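Local structure of alpha-glucosidase (Pseudoalteromonas sp. K8, 5HQA) at residues W66-E72 against R445-P449. The protein is a chloride-activated glycoside hydrolase of family 97 that cleaves alpha-glucosides and binds acarbose beside a calcium ion. Sequence-based numbering, arbitrary orientation.
Sequences WQQPWGE and RRTYP
Arg445 reaches across to Glu72 and takes its carboxylate end-on in a two-pronged salt bridge, one nitrogen to each oxygen: NH2 of Arg445 lies 2.8 Å from OE2 of Glu72, NH1 lies 3.0 Å from OE1, and both bonds are nearly straight. The carboxylate and guanidinium planes are twisted 24° apart; both oxygens are met on their syn sides, somewhat out of the carboxylate plane. Gln68 NE2 reaches Glu72 OE1 from the opposite face of the carboxylate to Arg445 NH1, and also bonds to the carbonyl O of Arg73. A water bonded to Gln68 OE1 and Trp70 O sits by NH1 of Arg445, accepting a weak bond from it. On its way to the acid, the arginine's CD rests against CH2 of Trp70 at 3.7 Å, while NE1 at the far end of that indole gives a 2.9 Å hydrogen bond to Pro449 O, arriving on a lone pair though bent at the hydrogen. Beside this bond, Pro69 CG touches Pro449 CB at 4.0 Å. All this joins the end of strand 53-67 and the turn that follows it, in the N-terminal beta-sandwich domain, to the loop between strands 432-435 and 451-454 of the catalytic (beta/alpha)8-type barrel. In that loop Arg446 runs fully extended, CG anti to the backbone N (chi1 175°), and lays its guanidinium flat on Trp66: the planes differ by 3° and CZ stands 3.6 Å from the six-membered ring's centroid, a cation-pi stack. Leu247 O holds Arg446 NH1, and Asn248 OD1 holds Trp66 NE1. A leucine in place of Trp66 would probably leave the Arg446 guanidinium without its flat pi partner and Asn248 without the indole N-H.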
# COMPACT_ATOMS: atom_id res chain seq x y z
N TRP A 66 14.01 12.63 -10.50
CA TRP A 66 12.75 13.13 -11.01
C TRP A 66 11.90 13.62 -9.85
O TRP A 66 12.17 13.31 -8.68
CB TRP A 66 12.01 12.05 -11.83
CG TRP A 66 11.80 10.74 -11.11
CD1 TRP A 66 12.71 9.73 -10.93
CD2 TRP A 66 10.58 10.29 -10.49
NE1 TRP A 66 12.14 8.69 -10.23
CE2 TRP A 66 10.83 9.01 -9.95
CE3 TRP A 66 9.30 10.85 -10.34
CZ2 TRP A 66 9.85 8.28 -9.26
CZ3 TRP A 66 8.33 10.12 -9.66
CH2 TRP A 66 8.62 8.85 -9.13
N GLN A 67 10.86 14.39 -10.16
CA GLN A 67 10.04 15.03 -9.15
C GLN A 67 8.65 14.41 -9.11
O GLN A 67 8.02 14.21 -10.16
CB GLN A 67 9.94 16.54 -9.39
CG GLN A 67 9.01 17.23 -8.38
CD GLN A 67 9.39 18.67 -8.09
OE1 GLN A 67 10.55 18.97 -7.80
NE2 GLN A 67 8.41 19.56 -8.17
N GLN A 68 8.16 14.10 -7.89
CA GLN A 68 6.80 13.57 -7.76
C GLN A 68 5.79 14.71 -7.68
O GLN A 68 6.07 15.75 -7.08
CB GLN A 68 6.67 12.73 -6.50
CG GLN A 68 7.67 11.61 -6.37
CD GLN A 68 7.08 10.47 -5.59
OE1 GLN A 68 6.27 9.71 -6.12
NE2 GLN A 68 7.46 10.35 -4.32
N PRO A 69 4.60 14.54 -8.26
CA PRO A 69 3.55 15.56 -8.04
C PRO A 69 3.10 15.61 -6.59
O PRO A 69 2.77 16.68 -6.08
CB PRO A 69 2.43 15.10 -8.98
CG PRO A 69 2.63 13.62 -9.11
CD PRO A 69 4.13 13.42 -9.09
N TRP A 70 3.06 14.46 -5.93
CA TRP A 70 2.77 14.31 -4.51
C TRP A 70 3.47 13.03 -4.08
O TRP A 70 3.79 12.18 -4.92
CB TRP A 70 1.26 14.21 -4.23
CG TRP A 70 0.59 13.13 -5.04
CD1 TRP A 70 -0.03 13.28 -6.25
CD2 TRP A 70 0.50 11.73 -4.72
NE1 TRP A 70 -0.52 12.07 -6.69
CE2 TRP A 70 -0.20 11.11 -5.78
CE3 TRP A 70 0.93 10.95 -3.65
CZ2 TRP A 70 -0.48 9.74 -5.79
CZ3 TRP A 70 0.66 9.59 -3.66
CH2 TRP A 70 -0.05 9.00 -4.72
N GLY A 71 3.70 12.88 -2.79
CA GLY A 71 4.36 11.67 -2.35
C GLY A 71 4.96 11.81 -0.97
O GLY A 71 4.71 12.77 -0.24
N GLU A 72 5.76 10.80 -0.63
CA GLU A 72 6.52 10.75 0.61
C GLU A 72 7.84 11.50 0.50
O GLU A 72 8.49 11.76 1.52
CB GLU A 72 6.76 9.28 1.00
CG GLU A 72 7.68 8.49 0.05
CD GLU A 72 6.98 7.88 -1.17
OE1 GLU A 72 6.41 8.63 -2.01
OE2 GLU A 72 7.02 6.64 -1.32
N ARG A 445 1.10 4.47 -9.00
CA ARG A 445 0.83 5.89 -8.74
C ARG A 445 1.83 6.81 -9.44
O ARG A 445 1.52 7.97 -9.69
CB ARG A 445 0.85 6.16 -7.22
CG ARG A 445 2.21 5.86 -6.56
CD ARG A 445 2.14 6.01 -5.04
NE ARG A 445 3.27 5.38 -4.36
CZ ARG A 445 4.19 6.03 -3.63
NH1 ARG A 445 4.14 7.36 -3.49
NH2 ARG A 445 5.17 5.34 -3.04
N ARG A 446 3.03 6.32 -9.76
CA ARG A 446 3.95 7.16 -10.53
C ARG A 446 3.38 7.42 -11.92
O ARG A 446 3.39 8.55 -12.41
CB ARG A 446 5.32 6.50 -10.65
CG ARG A 446 6.24 7.33 -11.55
CD ARG A 446 7.60 6.71 -11.75
NE ARG A 446 8.48 7.65 -12.42
CZ ARG A 446 9.75 7.42 -12.69
NH1 ARG A 446 10.31 6.26 -12.35
NH2 ARG A 446 10.48 8.35 -13.30
N THR A 447 2.88 6.37 -12.56
CA THR A 447 2.38 6.44 -13.93
C THR A 447 1.00 7.09 -13.98
O THR A 447 0.69 7.82 -14.93
CB THR A 447 2.32 5.03 -14.52
OG1 THR A 447 3.55 4.35 -14.20
CG2 THR A 447 2.14 5.08 -16.02
N TYR A 448 0.16 6.81 -12.98
CA TYR A 448 -1.22 7.29 -12.90
C TYR A 448 -1.39 7.95 -11.54
O TYR A 448 -1.88 7.32 -10.59
CB TYR A 448 -2.21 6.15 -13.08
CG TYR A 448 -1.99 5.43 -14.39
CD1 TYR A 448 -2.45 5.97 -15.58
CD2 TYR A 448 -1.28 4.25 -14.43
CE1 TYR A 448 -2.23 5.34 -16.79
CE2 TYR A 448 -1.06 3.60 -15.63
CZ TYR A 448 -1.53 4.15 -16.80
OH TYR A 448 -1.30 3.50 -18.00
N PRO A 449 -0.98 9.22 -11.41
CA PRO A 449 -0.96 9.85 -10.09
C PRO A 449 -2.33 10.10 -9.48
O PRO A 449 -2.39 10.63 -8.36
CB PRO A 449 -0.24 11.18 -10.36
CG PRO A 449 0.61 10.90 -11.59
CD PRO A 449 -0.24 9.99 -12.42
O HOH W 1 3.56 9.45 -5.45